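Local coordinates for protein esterase TesA (Pseudomonas aeruginosa, PDB 4JGG) that hydrolyses carboxylic esters as a GDSL-family serine esterase and lysophospholipase, with low thioesterase activity towards palmitoyl-coenzyme A, at residues A[86-91]-A[195-200]; A[29-34]-A[161-166]; A[68-73]-A[104-109]; A[126-131]-A[191-196]. One frame throughout, in Å; residues are numbered along the deposited sequence.

Contact 1 (A[86-91]-A[195-200]); sequences PALVVI and PTLKPL
Leu200 N donates to Leu197 O at 2.7 Å, a short backbone bond inside 195-200. It closes a 3-10 turn that follows on from helix 186-197. The turn puts the side chains of Leu197 and Leu200 on the same partner, Leu88 of the strand. The contact itself is wholly apolar and small.

Leu88 points at the helix end and uses both of its methyls. Its CD1 meets Leu197 CD1 at 3.6 Å, and its CD2 lies 3.9 Å from the same Leu197 CD1. One methyl of Leu197 therefore faces the fork of Leu88. The first bond of the Leu197 side chain runs beside the strand, not at it. Its CG, anti to the backbone N (chi1 169°), brings CD1 across.

Leu200 comes in at about a right angle to Leu88. Its CD1 reaches Leu88 CD2 at 3.9 Å, while Leu200 CB stands 4.2 Å from Leu88 CD1. Leu201, the next residue, also touches Leu88.

Strand 88-92 is the middle strand of the five-stranded parallel sheet. It lies between strands 23-28 and 124-128. Leu88 and Val90 face the side of helix 186-197, where Leu197 also reaches Leu126. Val89 and Ile91 face helix 104-121 on the other side of the sheet.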
# COMPACT_ATOMS: atom_id res chain seq x y z
N PRO A 86 -13.32 -3.19 -8.95
CA PRO A 86 -13.34 -2.68 -7.57
C PRO A 86 -13.90 -1.26 -7.48
O PRO A 86 -13.80 -0.46 -8.42
CB PRO A 86 -11.87 -2.72 -7.16
CG PRO A 86 -11.11 -2.62 -8.45
CD PRO A 86 -11.95 -3.32 -9.47
N ALA A 87 -14.50 -0.97 -6.33
CA ALA A 87 -14.97 0.37 -6.02
C ALA A 87 -13.84 1.17 -5.36
O ALA A 87 -13.83 2.40 -5.41
CB ALA A 87 -16.18 0.30 -5.09
N LEU A 88 -12.90 0.46 -4.77
CA LEU A 88 -11.76 1.07 -4.09
C LEU A 88 -10.51 0.28 -4.43
O LEU A 88 -10.49 -0.95 -4.32
CB LEU A 88 -11.96 1.01 -2.58
CG LEU A 88 -11.90 2.30 -1.77
CD1 LEU A 88 -12.71 2.14 -0.49
CD2 LEU A 88 -10.46 2.67 -1.48
N VAL A 89 -9.45 0.98 -4.81
CA VAL A 89 -8.17 0.30 -4.99
C VAL A 89 -7.13 0.92 -4.07
O VAL A 89 -6.86 2.11 -4.17
CB VAL A 89 -7.68 0.40 -6.45
CG1 VAL A 89 -6.29 -0.25 -6.57
CG2 VAL A 89 -8.68 -0.25 -7.40
N VAL A 90 -6.59 0.11 -3.16
CA VAL A 90 -5.51 0.54 -2.27
C VAL A 90 -4.20 0.09 -2.90
O VAL A 90 -3.97 -1.10 -3.10
CB VAL A 90 -5.66 -0.05 -0.86
CG1 VAL A 90 -4.53 0.41 0.05
CG2 VAL A 90 -7.01 0.35 -0.26
N ILE A 91 -3.34 1.05 -3.23
CA ILE A 91 -2.05 0.69 -3.83
C ILE A 91 -0.92 0.85 -2.83
O ILE A 91 -0.71 1.93 -2.29
CB ILE A 91 -1.75 1.53 -5.08
CG1 ILE A 91 -2.75 1.22 -6.20
CG2 ILE A 91 -0.32 1.29 -5.56
CD1 ILE A 91 -2.70 2.22 -7.34
N PRO A 195 -8.23 5.86 9.03
CA PRO A 195 -8.70 7.26 9.01
C PRO A 195 -8.80 7.83 7.60
O PRO A 195 -9.72 8.59 7.32
CB PRO A 195 -7.60 8.01 9.77
CG PRO A 195 -7.03 7.00 10.69
CD PRO A 195 -7.13 5.67 9.98
N THR A 196 -7.85 7.49 6.75
CA THR A 196 -7.79 8.04 5.40
C THR A 196 -8.73 7.24 4.49
O THR A 196 -9.27 7.77 3.52
CB THR A 196 -6.33 8.08 4.87
OG1 THR A 196 -5.55 8.95 5.71
CG2 THR A 196 -6.26 8.60 3.45
N LEU A 197 -8.94 5.97 4.83
CA LEU A 197 -9.85 5.10 4.07
C LEU A 197 -11.32 5.37 4.38
O LEU A 197 -12.16 5.44 3.47
CB LEU A 197 -9.55 3.63 4.39
CG LEU A 197 -10.58 2.61 3.89
CD1 LEU A 197 -10.67 2.65 2.38
CD2 LEU A 197 -10.25 1.21 4.40
N LYS A 198 -11.62 5.50 5.66
CA LYS A 198 -12.99 5.61 6.14
C LYS A 198 -13.88 6.54 5.31
O LYS A 198 -14.97 6.14 4.90
CB LYS A 198 -13.00 6.04 7.61
CG LYS A 198 -14.36 5.96 8.28
CD LYS A 198 -14.24 6.23 9.76
CE LYS A 198 -15.57 6.05 10.47
NZ LYS A 198 -15.47 6.55 11.88
N PRO A 199 -13.42 7.78 5.04
CA PRO A 199 -14.25 8.74 4.30
C PRO A 199 -14.56 8.27 2.88
O PRO A 199 -15.52 8.75 2.27
CB PRO A 199 -13.38 9.99 4.25
CG PRO A 199 -12.38 9.82 5.35
CD PRO A 199 -12.11 8.36 5.40
N LEU A 200 -13.76 7.35 2.36
CA LEU A 200 -13.97 6.83 1.01
C LEU A 200 -15.09 5.78 0.98
O LEU A 200 -15.61 5.46 -0.09
CB LEU A 200 -12.67 6.23 0.46
CG LEU A 200 -11.42 7.13 0.38
CD1 LEU A 200 -10.20 6.31 0.01
CD2 LEU A 200 -11.60 8.27 -0.61

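Contact 2 (A[29-34]-A[161-166]); sequences DSISAA and PFFLEG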
# COMPACT_ATOMS: atom_id res chain seq x y z
N ASP A 29 2.75 -5.43 -1.85
CA ASP A 29 3.88 -6.35 -1.88
C ASP A 29 3.90 -7.16 -0.59
O ASP A 29 2.86 -7.37 0.03
CB ASP A 29 5.20 -5.59 -2.06
CG ASP A 29 5.35 -4.42 -1.10
OD1 ASP A 29 4.75 -4.44 -0.01
OD2 ASP A 29 6.08 -3.46 -1.45
N SER A 30 5.09 -7.57 -0.18
CA SER A 30 5.30 -8.31 1.08
C SER A 30 4.61 -7.71 2.31
O SER A 30 4.16 -8.44 3.21
CB SER A 30 6.80 -8.37 1.37
OG SER A 30 7.30 -7.07 1.66
N ILE A 31 4.52 -6.38 2.38
CA ILE A 31 3.99 -5.77 3.59
C ILE A 31 2.51 -6.11 3.74
O ILE A 31 2.06 -6.47 4.83
CB ILE A 31 4.20 -4.24 3.63
CG1 ILE A 31 5.67 -3.89 3.44
CG2 ILE A 31 3.73 -3.66 4.97
CD1 ILE A 31 5.96 -2.43 3.67
N SER A 32 1.77 -6.02 2.65
CA SER A 32 0.33 -6.29 2.70
C SER A 32 0.01 -7.77 2.49
O SER A 32 -1.08 -8.23 2.83
CB SER A 32 -0.40 -5.43 1.67
OG SER A 32 -0.32 -4.07 2.03
N ALA A 33 0.97 -8.52 1.96
CA ALA A 33 0.84 -9.98 1.86
C ALA A 33 1.16 -10.68 3.18
O ALA A 33 0.96 -11.89 3.31
CB ALA A 33 1.71 -10.52 0.72
N ALA A 34 1.65 -9.92 4.16
CA ALA A 34 1.89 -10.45 5.51
C ALA A 34 3.06 -11.41 5.56
O ALA A 34 3.00 -12.45 6.22
CB ALA A 34 0.63 -11.14 6.05
N PRO A 161 0.68 9.26 3.56
CA PRO A 161 2.10 9.49 3.24
C PRO A 161 3.05 8.62 4.05
O PRO A 161 4.10 8.25 3.53
CB PRO A 161 2.31 10.97 3.59
CG PRO A 161 1.17 11.35 4.47
CD PRO A 161 0.01 10.49 4.03
N PHE A 162 2.68 8.30 5.29
CA PHE A 162 3.54 7.57 6.21
C PHE A 162 2.88 6.29 6.72
O PHE A 162 2.57 6.17 7.90
CB PHE A 162 3.93 8.47 7.39
CG PHE A 162 4.31 9.86 6.97
CD1 PHE A 162 5.54 10.11 6.38
CD2 PHE A 162 3.43 10.92 7.13
CE1 PHE A 162 5.89 11.38 5.98
CE2 PHE A 162 3.78 12.20 6.74
CZ PHE A 162 5.01 12.43 6.16
N PHE A 163 2.67 5.35 5.80
CA PHE A 163 1.98 4.09 6.11
C PHE A 163 2.67 3.37 7.26
O PHE A 163 2.03 2.73 8.07
CB PHE A 163 1.93 3.22 4.85
CG PHE A 163 1.39 1.82 5.07
CD1 PHE A 163 0.26 1.61 5.84
CD2 PHE A 163 1.98 0.73 4.43
CE1 PHE A 163 -0.25 0.33 6.01
CE2 PHE A 163 1.47 -0.55 4.59
CZ PHE A 163 0.35 -0.75 5.38
N LEU A 164 3.99 3.50 7.36
CA LEU A 164 4.71 2.75 8.38
C LEU A 164 4.97 3.61 9.61
O LEU A 164 5.89 3.34 10.39
CB LEU A 164 6.01 2.18 7.82
CG LEU A 164 5.85 1.43 6.50
CD1 LEU A 164 7.23 0.97 6.00
CD2 LEU A 164 4.92 0.24 6.65
N GLU A 165 4.16 4.64 9.81
CA GLU A 165 4.32 5.47 11.00
C GLU A 165 4.23 4.63 12.27
O GLU A 165 3.30 3.86 12.43
CB GLU A 165 3.30 6.60 11.03
CG GLU A 165 3.38 7.44 12.30
CD GLU A 165 2.41 8.60 12.28
OE1 GLU A 165 1.84 8.87 11.20
OE2 GLU A 165 2.23 9.22 13.35
N GLY A 166 5.21 4.80 13.16
CA GLY A 166 5.21 4.08 14.42
C GLY A 166 5.55 2.61 14.29
O GLY A 166 5.50 1.85 15.26
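The Phe163 ring is approached obliquely by Ile31, whose CG2 comes to 3.9 Å from Phe163 CE2. The ring also makes an edge-to-face pair with Trp43, and Leu189 and Val193 of helix 186-197 touch it. A second ring, Phe162, has Pro161 CB over one face, 3.6 Å above the plane and toward the rim.

Ile31 belongs to Gly-Asp-Ser-Ile, this SGNH hydrolase's form of the GDSL signature, with Ile in place of Leu. Ser30, just before it, is probably the catalytic nucleophile, as in other members of the family. The contact thus joins the short helix that carries the signature serine to the loop after strand 158-160.

Ile31 divides its two branches between two residues. CG2, anti to the backbone N, is directed at Phe163, and the two side chains pass side by side, running opposite ways. CG1, beside the N (chi1 -54°), carries CD1 to Leu164 CD2, tip to tip, at 4.1 Å. Ile130 touches both Ile31 and Leu164. The side chain of Ile31 is about 5 Å from that of His180, which is probably catalytic.

Across the contact, a type I turn from Phe162 to Glu165 presents Phe163 and Leu164 together. Asp29 is the N-cap of the short, weakly bonded helix. Ile31 N donates to Asp29 OD1 at 3.1 Å and 160°, meeting that oxygen on its anti side and 33° out of the carboxylate plane.

Contact 3 (A[68-73]-A[104-109]); sequences DTSAGG and PAQLQQ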
# COMPACT_ATOMS: atom_id res chain seq x y z
N ASP A 68 6.91 -7.66 -5.53
CA ASP A 68 6.28 -6.83 -6.56
C ASP A 68 6.84 -5.40 -6.56
O ASP A 68 7.30 -4.91 -5.54
CB ASP A 68 4.76 -6.83 -6.41
CG ASP A 68 4.03 -6.58 -7.72
OD1 ASP A 68 4.64 -6.73 -8.80
OD2 ASP A 68 2.82 -6.26 -7.69
N THR A 69 6.79 -4.76 -7.72
CA THR A 69 7.34 -3.42 -7.91
C THR A 69 6.28 -2.57 -8.56
O THR A 69 5.24 -3.08 -8.96
CB THR A 69 8.54 -3.46 -8.90
OG1 THR A 69 8.14 -4.10 -10.12
CG2 THR A 69 9.74 -4.18 -8.31
N SER A 70 6.53 -1.27 -8.72
CA SER A 70 5.56 -0.41 -9.39
C SER A 70 5.30 -0.89 -10.82
O SER A 70 4.16 -0.87 -11.29
CB SER A 70 6.00 1.06 -9.38
OG SER A 70 7.17 1.23 -10.16
N ALA A 71 6.34 -1.34 -11.50
CA ALA A 71 6.16 -1.85 -12.87
C ALA A 71 5.33 -3.12 -12.87
O ALA A 71 4.47 -3.30 -13.73
CB ALA A 71 7.50 -2.07 -13.53
N GLY A 72 5.58 -4.00 -11.91
CA GLY A 72 4.84 -5.25 -11.80
C GLY A 72 3.37 -5.05 -11.48
O GLY A 72 2.50 -5.70 -12.07
N GLY A 73 3.08 -4.15 -10.56
CA GLY A 73 1.70 -3.85 -10.21
C GLY A 73 0.94 -3.24 -11.39
O GLY A 73 -0.23 -3.55 -11.62
N PRO A 104 13.52 6.82 -9.14
CA PRO A 104 12.33 7.47 -8.58
C PRO A 104 11.35 7.95 -9.64
O PRO A 104 10.15 8.01 -9.37
CB PRO A 104 12.92 8.67 -7.84
CG PRO A 104 14.29 8.25 -7.49
CD PRO A 104 14.76 7.40 -8.61
N ALA A 105 11.84 8.29 -10.82
CA ALA A 105 10.96 8.84 -11.85
C ALA A 105 10.05 7.76 -12.44
O ALA A 105 8.87 8.01 -12.71
CB ALA A 105 11.77 9.52 -12.94
N GLN A 106 10.60 6.56 -12.65
CA GLN A 106 9.81 5.45 -13.17
C GLN A 106 8.76 4.99 -12.16
O GLN A 106 7.70 4.49 -12.54
CB GLN A 106 10.71 4.27 -13.60
CG GLN A 106 11.67 3.74 -12.52
CD GLN A 106 11.08 2.59 -11.70
OE1 GLN A 106 10.34 1.75 -12.22
NE2 GLN A 106 11.42 2.55 -10.41
N LEU A 107 9.04 5.17 -10.87
CA LEU A 107 8.07 4.89 -9.82
C LEU A 107 6.88 5.82 -9.98
O LEU A 107 5.72 5.39 -9.95
CB LEU A 107 8.68 5.09 -8.43
CG LEU A 107 7.70 4.93 -7.26
CD1 LEU A 107 7.06 3.54 -7.24
CD2 LEU A 107 8.38 5.23 -5.92
N GLN A 108 7.18 7.10 -10.16
CA GLN A 108 6.15 8.11 -10.30
C GLN A 108 5.29 7.82 -11.52
O GLN A 108 4.07 7.95 -11.49
CB GLN A 108 6.78 9.51 -10.40
CG GLN A 108 5.86 10.64 -9.96
CD GLN A 108 4.77 10.93 -10.98
OE1 GLN A 108 4.84 10.49 -12.12
NE2 GLN A 108 3.75 11.68 -10.56
N GLN A 109 5.92 7.41 -12.61
CA GLN A 109 5.20 7.09 -13.84
C GLN A 109 4.27 5.88 -13.69
O GLN A 109 3.08 5.93 -14.02
CB GLN A 109 6.22 6.83 -14.96
CG GLN A 109 5.60 6.55 -16.33
CD GLN A 109 6.65 6.09 -17.33
OE1 GLN A 109 7.40 5.14 -17.08
NE2 GLN A 109 6.70 6.76 -18.48
O HOH W 1 9.17 -0.77 -11.05
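Ser70 CB points at helix 104-121 and presses on Leu107 CD1 at 3.4 Å, closer than two carbons normally pack. One bond further out, Ser70 OG stands 3.7 Å from Leu107 CD1. The same OG is 3.8 Å from Leu107 CA, so the serine lies against both the backbone and the methyl of one leucine. The OG is flanked by its own N and C (chi1 66°). There it is hydrogen-bonded to Asp97 OD2, and Asn110 ND2 donates to it as well. Its polar end is thus satisfied although the residue is buried.

Leu107 reaches this point with its side-chain tip. Its CD1 makes the contact with Ser70, and Val147 of helix 138-155 also touches the side chain.

The contact joins the first turn of helix 70-84 to the first turns of helix 104-121. Both helices belong to the layer on one side of the parallel sheet in this alpha/beta/alpha fold. Thr69 is the N-cap of the first helix, where Gly72 N donates to Thr69 OG1 at 3.1 Å.

Gln106 adds a polar link beside the serine. Its chain is bent at chi2 (92°), which turns the amide back toward the start of helix 70-84. A water donates to Gln106 OE1 at 3.0 Å and accepts from Ala71 N at 2.9 Å. Gln106 NE2 donates to Ala103 O and to Asp97 OD2. Asp97 OD2 therefore holds both Ser70 and Gln106.

Contact 4 (A[126-131]-A[191-196]); sequences LLLGIQ and ENVWPT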
# COMPACT_ATOMS: atom_id res chain seq x y z
N LEU A 126 -6.50 4.93 -3.19
CA LEU A 126 -5.77 5.34 -1.99
C LEU A 126 -4.34 4.83 -2.10
O LEU A 126 -4.11 3.62 -2.20
CB LEU A 126 -6.44 4.78 -0.73
CG LEU A 126 -5.72 4.94 0.62
CD1 LEU A 126 -5.52 6.40 0.98
CD2 LEU A 126 -6.50 4.23 1.73
N LEU A 127 -3.37 5.75 -2.10
CA LEU A 127 -1.96 5.35 -2.15
C LEU A 127 -1.39 5.21 -0.75
O LEU A 127 -1.59 6.09 0.09
CB LEU A 127 -1.12 6.39 -2.88
CG LEU A 127 -1.42 6.82 -4.30
CD1 LEU A 127 -0.23 7.65 -4.80
CD2 LEU A 127 -1.65 5.59 -5.18
N LEU A 128 -0.68 4.12 -0.50
CA LEU A 128 0.07 3.97 0.74
C LEU A 128 1.53 4.28 0.44
O LEU A 128 2.16 3.63 -0.41
CB LEU A 128 -0.09 2.57 1.33
CG LEU A 128 -1.53 2.16 1.63
CD1 LEU A 128 -1.59 0.83 2.37
CD2 LEU A 128 -2.25 3.25 2.41
N GLY A 129 2.05 5.29 1.13
CA GLY A 129 3.43 5.72 0.93
C GLY A 129 4.32 5.10 1.97
O GLY A 129 3.90 4.91 3.11
N ILE A 130 5.55 4.79 1.60
CA ILE A 130 6.46 4.14 2.53
C ILE A 130 7.80 4.87 2.60
O ILE A 130 8.29 5.38 1.60
CB ILE A 130 6.67 2.66 2.14
CG1 ILE A 130 5.36 1.88 2.33
CG2 ILE A 130 7.79 2.03 2.94
CD1 ILE A 130 5.52 0.39 2.28
N GLN A 131 8.35 4.98 3.81
CA GLN A 131 9.67 5.56 4.00
C GLN A 131 10.68 4.48 4.35
O GLN A 131 10.50 3.71 5.29
CB GLN A 131 9.66 6.64 5.08
CG GLN A 131 9.01 7.92 4.62
CD GLN A 131 7.50 7.80 4.56
OE1 GLN A 131 6.90 7.15 5.42
NE2 GLN A 131 6.89 8.40 3.55
N GLU A 191 -4.42 0.90 11.81
CA GLU A 191 -4.64 2.24 12.35
C GLU A 191 -4.20 3.31 11.35
O GLU A 191 -4.87 4.34 11.18
CB GLU A 191 -3.91 2.44 13.68
CG GLU A 191 -3.81 3.90 14.11
CD GLU A 191 -3.24 4.10 15.52
OE1 GLU A 191 -3.08 3.12 16.29
OE2 GLU A 191 -2.94 5.26 15.86
N ASN A 192 -3.08 3.08 10.68
CA ASN A 192 -2.53 4.11 9.80
C ASN A 192 -3.33 4.32 8.52
O ASN A 192 -3.25 5.39 7.91
CB ASN A 192 -1.06 3.84 9.50
CG ASN A 192 -0.18 4.11 10.69
OD1 ASN A 192 -0.62 4.74 11.64
ND2 ASN A 192 1.06 3.64 10.65
N VAL A 193 -4.11 3.32 8.12
CA VAL A 193 -4.87 3.41 6.89
C VAL A 193 -6.30 3.86 7.16
O VAL A 193 -6.84 4.68 6.44
CB VAL A 193 -4.91 2.05 6.13
CG1 VAL A 193 -5.62 2.19 4.79
CG2 VAL A 193 -3.52 1.49 5.94
N TRP A 194 -6.90 3.32 8.22
CA TRP A 194 -8.35 3.47 8.46
C TRP A 194 -8.86 4.91 8.33
O TRP A 194 -9.83 5.15 7.61
CB TRP A 194 -8.76 2.84 9.79
CG TRP A 194 -10.25 2.84 10.08
CD1 TRP A 194 -10.91 3.56 11.04
CD2 TRP A 194 -11.26 2.08 9.40
NE1 TRP A 194 -12.25 3.30 11.00
CE2 TRP A 194 -12.50 2.40 10.00
CE3 TRP A 194 -11.23 1.17 8.34
CZ2 TRP A 194 -13.70 1.83 9.58
CZ3 TRP A 194 -12.44 0.61 7.92
CH2 TRP A 194 -13.65 0.94 8.54
N PRO A 195 -8.23 5.86 9.03
CA PRO A 195 -8.70 7.26 9.01
C PRO A 195 -8.80 7.83 7.60
O PRO A 195 -9.72 8.59 7.32
CB PRO A 195 -7.60 8.01 9.77
CG PRO A 195 -7.03 7.00 10.69
CD PRO A 195 -7.13 5.67 9.98
N THR A 196 -7.85 7.49 6.75
CA THR A 196 -7.79 8.04 5.40
C THR A 196 -8.73 7.24 4.49
O THR A 196 -9.27 7.77 3.52
CB THR A 196 -6.33 8.08 4.87
OG1 THR A 196 -5.55 8.95 5.71
CG2 THR A 196 -6.26 8.60 3.45
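Leu126 and Val193 cross at a slant, with Leu126 CD2 at 3.8 Å from Val193 CG1. Leu126 and Thr196 are set in the same slanting way. Here the other methyl does the work: Leu126 CD1 lies 3.4 Å from Thr196 CG2, a tight carbon pair. Leu126 thus spreads its fork over one turn of the helix, one methyl to each residue. Its CG, anti to the backbone N (chi1 172°), carries that fork out toward the helix.

Thr196 turns its methyl, not its hydroxyl, to the strand. CG2 is the branch anti to the backbone N, and it points into the contact.

The segments pair an inner strand of the parallel sheet with the C-terminal helix that covers it, as in an alpha/beta/alpha sandwich. Their axes approach to 10.4 Å. They run nearly antiparallel, at 157°. The helix is kinked here: Pro195 has no N-H to give, and Thr196 N makes a weak bond to Val193 O.

Val193 takes its second partner at about a right angle. Its CG2 stands 4.1 Å from Leu128 CD1 and equally far from Leu128 CD2, so it faces the end of that leucine. Val193 therefore serves two strand residues through separate methyls, CG1 for Leu126 and CG2 for Leu128. Trp43 of helix 43-53 touches both Leu128 and Val193. On the neighbouring strand 158-160, Val160 touches Leu128 and Thr196.

In the fold
Contacts 1 and 4 share residues Pro195 and Thr196. Their centres are 9 Å apart, on adjacent strands 88-92 and 124-128. Backbone pairs of Ile91 with Leu126 and Leu128 link them. The centre of contact 2 is 8 Å from that of contact 4, by the probable active site. Asn192 and Gln131 of contact 4 bond to its 161-166 loop. The centres of contacts 3 and 1 are 20 Å apart. Along the chain, 29-34 comes first and 195-200 last, with contact 3 between the segments of contact 2. Contacts 1 and 4 hold helix 186-197 on one side of the sheet; contact 3 joins two helices on the other. Contact 2 joins the probable nucleophile's segment to the loop after strand 158-160.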